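Local structure of protein STN1 (3KEY) at residues A41-L44 / F45-N49; T115-L118 / S119-Q122; G134-D137 / V138-C142. The protein regulates telomere length and protects telomere ends, inhibiting telomerase loading through its interaction with CDC13, and is represented here by its C-terminal pair of winged helix-turn-helix regions. All coordinates share one frame; numbering follows the deposited sequence.

Contact 1: residues A41-L44 / F45-N49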
ATOM      1  N   ALA A  41      -6.642  17.560   1.034  1.00 36.64           N
ATOM      2  CA  ALA A  41      -6.546  18.917   1.557  1.00 37.71           C
ATOM      3  C   ALA A  41      -7.933  19.501   1.821  1.00 37.72           C
ATOM      4  O   ALA A  41      -8.131  20.224   2.810  1.00 35.24           O
ATOM      5  CB  ALA A  41      -5.766  19.808   0.585  1.00 36.44           C
ATOM      6  N   SER A  42      -8.893  19.186   0.952  1.00 36.95           N
ATOM      7  CA  SER A  42     -10.242  19.712   1.143  1.00 38.36           C
ATOM      8  C   SER A  42     -10.822  19.110   2.422  1.00 37.48           C
ATOM      9  O   SER A  42     -11.627  19.741   3.100  1.00 37.05           O
ATOM     10  CB  SER A  42     -11.136  19.413  -0.066  1.00 36.67           C
ATOM     11  OG  SER A  42     -11.728  18.136   0.021  1.00 43.23           O
ATOM     12  N   PHE A  43     -10.404  17.891   2.761  1.00 37.66           N
ATOM     13  CA  PHE A  43     -10.870  17.272   3.994  1.00 37.28           C
ATOM     14  C   PHE A  43     -10.226  18.001   5.175  1.00 39.12           C
ATOM     15  O   PHE A  43     -10.894  18.294   6.172  1.00 40.07           O
ATOM     16  CB  PHE A  43     -10.507  15.782   4.042  1.00 38.56           C
ATOM     17  CG  PHE A  43     -10.764  15.135   5.387  1.00 39.34           C
ATOM     18  CD1 PHE A  43      -9.709  14.867   6.263  1.00 40.30           C
ATOM     19  CD2 PHE A  43     -12.060  14.827   5.791  1.00 39.74           C
ATOM     20  CE1 PHE A  43      -9.944  14.302   7.523  1.00 39.46           C
ATOM     21  CE2 PHE A  43     -12.309  14.262   7.049  1.00 40.71           C
ATOM     22  CZ  PHE A  43     -11.247  14.000   7.917  1.00 40.83           C
ATOM     23  N   LEU A  44      -8.933  18.306   5.061  1.00 38.27           N
ATOM     24  CA  LEU A  44      -8.231  19.003   6.140  1.00 39.28           C
ATOM     25  C   LEU A  44      -8.816  20.400   6.373  1.00 37.76           C
ATOM     26  O   LEU A  44      -8.872  20.875   7.510  1.00 37.62           O
ATOM     27  CB  LEU A  44      -6.722  19.108   5.843  1.00 39.61           C
ATOM     28  CG  LEU A  44      -5.925  17.795   5.769  1.00 42.10           C
ATOM     29  CD1 LEU A  44      -4.444  18.110   5.588  1.00 42.51           C
ATOM     30  CD2 LEU A  44      -6.140  16.975   7.038  1.00 42.30           C
ATOM     31  N   PHE A  45      -9.248  21.060   5.301  1.00 36.99           N
ATOM     32  CA  PHE A  45      -9.843  22.386   5.444  1.00 35.72           C
ATOM     33  C   PHE A  45     -11.085  22.313   6.338  1.00 36.06           C
ATOM     34  O   PHE A  45     -11.269  23.148   7.229  1.00 35.44           O
ATOM     35  CB  PHE A  45     -10.238  22.954   4.079  1.00 37.35           C
ATOM     36  CG  PHE A  45     -10.890  24.311   4.155  1.00 37.16           C
ATOM     37  CD1 PHE A  45     -10.120  25.463   4.251  1.00 37.87           C
ATOM     38  CD2 PHE A  45     -12.275  24.431   4.164  1.00 36.54           C
ATOM     39  CE1 PHE A  45     -10.723  26.721   4.355  1.00 39.35           C
ATOM     40  CE2 PHE A  45     -12.887  25.678   4.268  1.00 37.64           C
ATOM     41  CZ  PHE A  45     -12.107  26.825   4.364  1.00 38.53           C
ATOM     42  N   GLN A  46     -11.931  21.311   6.105  1.00 36.59           N
ATOM     43  CA  GLN A  46     -13.151  21.144   6.889  1.00 39.47           C
ATOM     44  C   GLN A  46     -12.854  20.823   8.341  1.00 41.27           C
ATOM     45  O   GLN A  46     -13.601  21.228   9.231  1.00 42.21           O
ATOM     46  CB  GLN A  46     -14.023  20.014   6.333  1.00 40.21           C
ATOM     47  CG  GLN A  46     -14.258  20.062   4.840  1.00 44.79           C
ATOM     48  CD  GLN A  46     -15.597  19.456   4.440  1.00 47.58           C
ATOM     49  OE1 GLN A  46     -16.068  18.495   5.055  1.00 48.93           O
ATOM     50  NE2 GLN A  46     -16.211  20.012   3.396  1.00 47.66           N
ATOM     51  N   GLN A  47     -11.765  20.091   8.573  1.00 41.54           N
ATOM     52  CA  GLN A  47     -11.376  19.684   9.919  1.00 42.46           C
ATOM     53  C   GLN A  47     -10.683  20.756  10.760  1.00 43.04           C
ATOM     54  O   GLN A  47     -10.451  20.549  11.952  1.00 42.43           O
ATOM     55  CB  GLN A  47     -10.483  18.444   9.849  1.00 41.85           C
ATOM     56  CG  GLN A  47     -11.163  17.249   9.216  1.00 42.52           C
ATOM     57  CD  GLN A  47     -12.461  16.883   9.914  1.00 44.03           C
ATOM     58  OE1 GLN A  47     -13.534  16.903   9.306  1.00 46.46           O
ATOM     59  NE2 GLN A  47     -12.372  16.551  11.196  1.00 41.43           N
ATOM     60  N   GLN A  48     -10.346  21.889  10.152  1.00 42.64           N
ATOM     61  CA  GLN A  48      -9.692  22.958  10.904  1.00 45.78           C
ATOM     62  C   GLN A  48     -10.579  23.425  12.048  1.00 46.85           C
ATOM     63  O   GLN A  48     -11.780  23.638  11.874  1.00 45.64           O
ATOM     64  CB  GLN A  48      -9.382  24.150   9.999  1.00 45.48           C
ATOM     65  CG  GLN A  48      -8.277  23.910   9.009  1.00 44.54           C
ATOM     66  CD  GLN A  48      -8.118  25.073   8.062  1.00 46.54           C
ATOM     67  OE1 GLN A  48      -9.017  25.373   7.273  1.00 47.38           O
ATOM     68  NE2 GLN A  48      -6.977  25.746   8.139  1.00 44.45           N
ATOM     69  N   ASN A  49      -9.980  23.591  13.218  1.00 49.19           N
ATOM     70  CA  ASN A  49     -10.733  24.035  14.378  1.00 52.54           C
ATOM     71  C   ASN A  49     -11.175  25.486  14.220  1.00 52.07           C
ATOM     72  O   ASN A  49     -10.637  26.228  13.395  1.00 49.68           O
ATOM     73  CB  ASN A  49      -9.891  23.877  15.647  1.00 56.75           C
ATOM     74  CG  ASN A  49      -9.492  22.432  15.903  1.00 60.84           C
ATOM     75  OD1 ASN A  49     -10.304  21.516  15.754  1.00 62.67           O
ATOM     76  ND2 ASN A  49      -8.240  22.221  16.304  1.00 62.86           N
TER

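Contact 2: residues T115-L118 / S119-Q122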
ATOM      1  N   THR A 115      -1.733 -18.911   6.296  1.00 35.01           N
ATOM      2  CA  THR A 115      -1.186 -17.856   7.125  1.00 36.09           C
ATOM      3  C   THR A 115       0.045 -17.213   6.515  1.00 34.35           C
ATOM      4  O   THR A 115       0.843 -17.871   5.859  1.00 34.26           O
ATOM      5  CB  THR A 115      -0.780 -18.385   8.518  1.00 36.55           C
ATOM      6  OG1 THR A 115      -1.954 -18.633   9.295  1.00 38.30           O
ATOM      7  CG2 THR A 115       0.128 -17.375   9.241  1.00 33.67           C
ATOM      8  N   VAL A 116       0.170 -15.913   6.739  1.00 34.00           N
ATOM      9  CA  VAL A 116       1.319 -15.143   6.313  1.00 34.02           C
ATOM     10  C   VAL A 116       1.792 -14.480   7.608  1.00 33.83           C
ATOM     11  O   VAL A 116       1.138 -13.581   8.117  1.00 32.50           O
ATOM     12  CB  VAL A 116       0.949 -14.061   5.284  1.00 34.02           C
ATOM     13  CG1 VAL A 116       2.147 -13.125   5.075  1.00 37.00           C
ATOM     14  CG2 VAL A 116       0.555 -14.717   3.959  1.00 35.20           C
ATOM     15  N   GLN A 117       2.907 -14.958   8.156  1.00 33.68           N
ATOM     16  CA  GLN A 117       3.455 -14.416   9.394  1.00 34.94           C
ATOM     17  C   GLN A 117       4.291 -13.172   9.113  1.00 34.56           C
ATOM     18  O   GLN A 117       5.152 -13.176   8.235  1.00 33.97           O
ATOM     19  CB  GLN A 117       4.328 -15.463  10.098  1.00 36.74           C
ATOM     20  CG  GLN A 117       3.578 -16.691  10.564  1.00 37.33           C
ATOM     21  CD  GLN A 117       4.448 -17.630  11.378  1.00 39.84           C
ATOM     22  OE1 GLN A 117       5.189 -17.198  12.264  1.00 40.28           O
ATOM     23  NE2 GLN A 117       4.348 -18.926  11.097  1.00 39.68           N
ATOM     24  N   LEU A 118       4.030 -12.116   9.872  1.00 33.21           N
ATOM     25  CA  LEU A 118       4.742 -10.859   9.718  1.00 36.17           C
ATOM     26  C   LEU A 118       6.257 -11.036   9.840  1.00 35.94           C
ATOM     27  O   LEU A 118       7.011 -10.518   9.014  1.00 35.39           O
ATOM     28  CB  LEU A 118       4.248  -9.845  10.760  1.00 38.23           C
ATOM     29  CG  LEU A 118       4.972  -8.492  10.799  1.00 40.28           C
ATOM     30  CD1 LEU A 118       4.790  -7.747   9.481  1.00 44.05           C
ATOM     31  CD2 LEU A 118       4.428  -7.670  11.962  1.00 43.14           C
ATOM     32  N   SER A 119       6.702 -11.772  10.857  1.00 35.40           N
ATOM     33  CA  SER A 119       8.138 -11.999  11.047  1.00 36.65           C
ATOM     34  C   SER A 119       8.779 -12.647   9.820  1.00 36.61           C
ATOM     35  O   SER A 119       9.914 -12.326   9.475  1.00 38.29           O
ATOM     36  CB  SER A 119       8.397 -12.868  12.286  1.00 35.95           C
ATOM     37  OG  SER A 119       7.822 -14.158  12.150  1.00 40.04           O
ATOM     38  N   HIS A 120       8.063 -13.555   9.156  1.00 35.15           N
ATOM     39  CA  HIS A 120       8.606 -14.207   7.963  1.00 35.96           C
ATOM     40  C   HIS A 120       8.807 -13.188   6.844  1.00 36.12           C
ATOM     41  O   HIS A 120       9.823 -13.202   6.143  1.00 35.48           O
ATOM     42  CB  HIS A 120       7.676 -15.333   7.479  1.00 35.70           C
ATOM     43  CG  HIS A 120       7.624 -16.506   8.408  1.00 37.85           C
ATOM     44  ND1 HIS A 120       6.925 -17.660   8.121  1.00 38.77           N
ATOM     45  CD2 HIS A 120       8.168 -16.696   9.634  1.00 37.44           C
ATOM     46  CE1 HIS A 120       7.038 -18.506   9.128  1.00 36.59           C
ATOM     47  NE2 HIS A 120       7.788 -17.943  10.062  1.00 38.32           N
ATOM     48  N   VAL A 121       7.835 -12.300   6.676  1.00 35.34           N
ATOM     49  CA  VAL A 121       7.936 -11.277   5.649  1.00 34.58           C
ATOM     50  C   VAL A 121       9.090 -10.326   5.961  1.00 34.06           C
ATOM     51  O   VAL A 121       9.831  -9.931   5.061  1.00 32.56           O
ATOM     52  CB  VAL A 121       6.648 -10.451   5.551  1.00 34.53           C
ATOM     53  CG1 VAL A 121       6.819  -9.360   4.500  1.00 35.91           C
ATOM     54  CG2 VAL A 121       5.468 -11.356   5.225  1.00 33.38           C
ATOM     55  N   GLN A 122       9.230  -9.953   7.231  1.00 35.48           N
ATOM     56  CA  GLN A 122      10.299  -9.045   7.643  1.00 39.99           C
ATOM     57  C   GLN A 122      11.680  -9.657   7.404  1.00 40.72           C
ATOM     58  O   GLN A 122      12.596  -8.977   6.936  1.00 42.23           O
ATOM     59  CB  GLN A 122      10.146  -8.674   9.121  1.00 40.66           C
ATOM     60  CG  GLN A 122       8.770  -8.126   9.461  1.00 45.25           C
ATOM     61  CD  GLN A 122       8.601  -7.793  10.928  1.00 46.25           C
ATOM     62  OE1 GLN A 122       8.961  -8.583  11.801  1.00 47.16           O
ATOM     63  NE2 GLN A 122       8.032  -6.623  11.208  1.00 47.71           N
TER

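Contact 3: residues G134-D137 / V138-C142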
ATOM      1  N   GLY A 134       0.369  -2.710   6.946  1.00 34.52           N
ATOM      2  CA  GLY A 134       1.004  -2.482   5.661  1.00 34.40           C
ATOM      3  C   GLY A 134       0.881  -3.717   4.781  1.00 33.21           C
ATOM      4  O   GLY A 134       0.543  -3.614   3.606  1.00 32.56           O
ATOM      5  N   ILE A 135       1.153  -4.888   5.352  1.00 31.99           N
ATOM      6  CA  ILE A 135       1.065  -6.140   4.610  1.00 34.86           C
ATOM      7  C   ILE A 135      -0.371  -6.399   4.165  1.00 34.52           C
ATOM      8  O   ILE A 135      -0.604  -6.907   3.069  1.00 33.83           O
ATOM      9  CB  ILE A 135       1.569  -7.329   5.453  1.00 36.12           C
ATOM     10  CG1 ILE A 135       3.082  -7.234   5.610  1.00 39.94           C
ATOM     11  CG2 ILE A 135       1.239  -8.637   4.769  1.00 41.76           C
ATOM     12  CD1 ILE A 135       3.670  -8.303   6.494  1.00 45.28           C
ATOM     13  N   VAL A 136      -1.330  -6.051   5.019  1.00 32.01           N
ATOM     14  CA  VAL A 136      -2.734  -6.220   4.670  1.00 33.94           C
ATOM     15  C   VAL A 136      -3.071  -5.400   3.421  1.00 33.35           C
ATOM     16  O   VAL A 136      -3.706  -5.900   2.502  1.00 33.56           O
ATOM     17  CB  VAL A 136      -3.667  -5.771   5.827  1.00 34.69           C
ATOM     18  CG1 VAL A 136      -5.107  -5.658   5.333  1.00 34.11           C
ATOM     19  CG2 VAL A 136      -3.579  -6.766   6.979  1.00 32.94           C
ATOM     20  N   ASP A 137      -2.644  -4.142   3.371  1.00 34.48           N
ATOM     21  CA  ASP A 137      -2.975  -3.340   2.200  1.00 35.34           C
ATOM     22  C   ASP A 137      -2.292  -3.845   0.936  1.00 33.96           C
ATOM     23  O   ASP A 137      -2.860  -3.760  -0.147  1.00 32.19           O
ATOM     24  CB  ASP A 137      -2.675  -1.854   2.445  1.00 37.21           C
ATOM     25  CG  ASP A 137      -3.623  -1.238   3.477  1.00 44.36           C
ATOM     26  OD1 ASP A 137      -4.740  -1.780   3.644  1.00 45.46           O
ATOM     27  OD2 ASP A 137      -3.267  -0.222   4.114  1.00 45.66           O
ATOM     28  N   VAL A 138      -1.087  -4.391   1.059  1.00 31.62           N
ATOM     29  CA  VAL A 138      -0.425  -4.907  -0.132  1.00 32.02           C
ATOM     30  C   VAL A 138      -1.194  -6.127  -0.661  1.00 31.49           C
ATOM     31  O   VAL A 138      -1.478  -6.219  -1.861  1.00 31.39           O
ATOM     32  CB  VAL A 138       1.054  -5.287   0.154  1.00 31.79           C
ATOM     33  CG1 VAL A 138       1.664  -5.988  -1.066  1.00 31.12           C
ATOM     34  CG2 VAL A 138       1.848  -4.022   0.475  1.00 29.96           C
ATOM     35  N   PHE A 139      -1.553  -7.045   0.231  1.00 30.90           N
ATOM     36  CA  PHE A 139      -2.291  -8.235  -0.187  1.00 32.11           C
ATOM     37  C   PHE A 139      -3.683  -7.907  -0.730  1.00 32.46           C
ATOM     38  O   PHE A 139      -4.128  -8.530  -1.695  1.00 32.81           O
ATOM     39  CB  PHE A 139      -2.374  -9.266   0.953  1.00 31.12           C
ATOM     40  CG  PHE A 139      -1.163 -10.172   1.032  1.00 30.76           C
ATOM     41  CD1 PHE A 139      -0.011  -9.765   1.699  1.00 31.26           C
ATOM     42  CD2 PHE A 139      -1.160 -11.406   0.379  1.00 29.83           C
ATOM     43  CE1 PHE A 139       1.132 -10.572   1.715  1.00 33.19           C
ATOM     44  CE2 PHE A 139      -0.027 -12.224   0.386  1.00 30.72           C
ATOM     45  CZ  PHE A 139       1.125 -11.806   1.055  1.00 33.26           C
ATOM     46  N   LYS A 140      -4.365  -6.926  -0.134  1.00 31.75           N
ATOM     47  CA  LYS A 140      -5.682  -6.539  -0.637  1.00 32.84           C
ATOM     48  C   LYS A 140      -5.583  -6.092  -2.103  1.00 33.18           C
ATOM     49  O   LYS A 140      -6.379  -6.516  -2.949  1.00 32.64           O
ATOM     50  CB  LYS A 140      -6.283  -5.409   0.211  1.00 32.95           C
ATOM     51  CG  LYS A 140      -6.925  -5.883   1.513  1.00 37.34           C
ATOM     52  CD  LYS A 140      -7.541  -4.731   2.307  1.00 42.07           C
ATOM     53  CE  LYS A 140      -8.318  -5.251   3.522  1.00 43.97           C
ATOM     54  NZ  LYS A 140      -8.891  -4.127   4.330  1.00 48.59           N
ATOM     55  N   GLU A 141      -4.607  -5.238  -2.401  1.00 33.19           N
ATOM     56  CA  GLU A 141      -4.409  -4.754  -3.765  1.00 36.12           C
ATOM     57  C   GLU A 141      -4.067  -5.885  -4.744  1.00 35.25           C
ATOM     58  O   GLU A 141      -4.596  -5.934  -5.855  1.00 36.91           O
ATOM     59  CB  GLU A 141      -3.302  -3.703  -3.807  1.00 36.98           C
ATOM     60  CG  GLU A 141      -3.808  -2.303  -4.018  1.00 45.61           C
ATOM     61  CD  GLU A 141      -4.884  -2.234  -5.097  1.00 46.30           C
ATOM     62  OE1 GLU A 141      -4.626  -2.614  -6.272  1.00 50.52           O
ATOM     63  OE2 GLU A 141      -5.994  -1.803  -4.761  1.00 46.88           O
ATOM     64  N   CYS A 142      -3.172  -6.780  -4.343  1.00 33.52           N
ATOM     65  CA  CYS A 142      -2.808  -7.898  -5.205  1.00 33.02           C
ATOM     66  C   CYS A 142      -4.007  -8.815  -5.432  1.00 32.48           C
ATOM     67  O   CYS A 142      -4.263  -9.239  -6.556  1.00 32.35           O
ATOM     68  CB  CYS A 142      -1.661  -8.697  -4.594  1.00 32.32           C
ATOM     69  SG  CYS A 142      -0.120  -7.782  -4.554  1.00 38.51           S
TER

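Contact 1: residues A41-L44 / F45-N49
Gln47 folds back over the ring of Phe43 one helical turn earlier. Its CB starts beside the backbone, 3.7 Å from Phe43 O. CG, anti to the carbonyl carbon (chi1 -61°), hangs over one ring face in a CH-pi contact, 3.7 Å from the centroid of the Phe43 ring and displaced toward the rim. A bend at chi2 (-56°) then lays the amide nearly parallel to the ring plane, 8° from it, but just past the CZ-CE2 rim: CD sits 3.7 Å from Phe43 CZ, and OE1 reaches the CE2 side at 3.7 Å from Phe43 CE2. NE2, the other tip, points on past the CZ end and away from the ring. In the backbone, Gln47 N donates to Phe43 O at 3.1 Å, and Phe45 N to Ala41 O at 2.9 Å; the bond from Gln46 N to Ser42 O is weak. Gln46 CG also lies 3.2 Å from Ser42 O. Ala41, Leu44 and Phe45 pack against helix 56-73, through Phe56, Ala63 and Leu59 among others; Phe43 and Gln47 are exposed. This is i to i+4 packing near the C-terminal end of helix 31-47, which lies against helix 56-73 in the first winged helix-turn-helix region.

Contact 2: residues T115-L118 / S119-Q122
Gln117, the N-cap residue, ends strand 113-117 and turns its carbonyl into the first turn of helix 118-125, where Gln117 O accepts from Val121 N at 3.2 Å and, weakly, from His120 N. Leu118 O takes Gln122 N at 2.9 Å in the next bond. The Gln117 side chain lies across one face of the His120 imidazole. CB stands over the ring in a CH-pi contact, 3.9 Å from the centroid of the His120 ring, and the extended chain carries CD over the CE1-NE2 edge of the same face, 3.5 Å from His120 CE1. The amide is tilted 32° against the ring: Gln117 NE2 lies 3.4 Å from His120 CE1, and Gln117 OE1 3.5 Å from His120 NE2, at too poor an angle for a hydrogen bond. Leu118, its CG anti to the backbone N (chi1 176°), meets the amide of Gln122, with CG 3.6 Å from Gln122 NE2; that NE2 is hydrogen-bonded to Ile130 O, which fixes the amide beside the leucine. On the buried side Val116 CG1 touches Val121 CG2 at 3.8 Å, and Val121 continues onto Leu95 and Tyr98 of helix 90-108. Such is a strand-to-helix junction, leading from sheet into helix 118-125 of the second winged helix-turn-helix region.

Contact 3: residues G134-D137 / V138-C142
The Phe139 ring meets Ile135 at its edge: Ile135 O lies near the ring plane, 3.2 Å from Phe139 CD1, while the methyl Ile135 CG2 approaches the same side of the ring, 3.5 Å from Phe139 CD1. The isoleucine runs beside the phenylalanine in the same direction. Ile135 CG2 lies opposite the backbone N across the first torsion, which turns this branch toward the ring. The ring also touches Ala99 of helix 90-108, Ile159 of strand 154-161, and Ile174 and Leu176 of strand 173-180. Phe139 N donates a nearly straight bond to Ile135 O (3.0 Å, 170° at the hydrogen), and the same carbonyl oxygen that accepts it lies against the ring edge. On the neighbouring flank Val136 and Lys140 lie alongside each other. The lysine chain is extended beyond CG and lays its CE 3.7 Å from Val136 CG1; the side chain also touches Trp157 and Ile159. Asp137 OD1 is 4.8 Å from Lys140 NZ, no direct contact, although the opposite charges may still attract each other; Asp137 OD2 instead forms a salt bridge with Lys7. Val138 CG2 sits 3.4 Å from Gly134 O, which accepts from Val138 N. The regular i to i+4 ladder belongs to helix 132-149, a largely buried helix of the second winged helix-turn-helix region: Ile135, Val136 and Phe139 lie against its antiparallel sheet, while Asp137, through Lys7, and Val138, through Leu76, meet the first region.

The three contacts follow one another along the chain, contact 1 in the first winged helix-turn-helix region and contacts 2 and 3 in the second. Contact 1 has its centre 37 Å from that of contact 2, on opposite sides of the chain's centre, and 28 Å from that of contact 3; it touches neither, and belongs where helix 31-47 packs on helix 56-73. Contacts 2 and 3, centres 13 Å apart, share one core: Val121 CG2 meets Ile135 CD1 at 3.8 Å, and Leu118 packs on the same methyl. Consecutive helices 118-125 and 132-149 thus pack together beside the sheet containing strand 113-117. The two regions make up the C-terminal part that seems to mediate telomere-specific function.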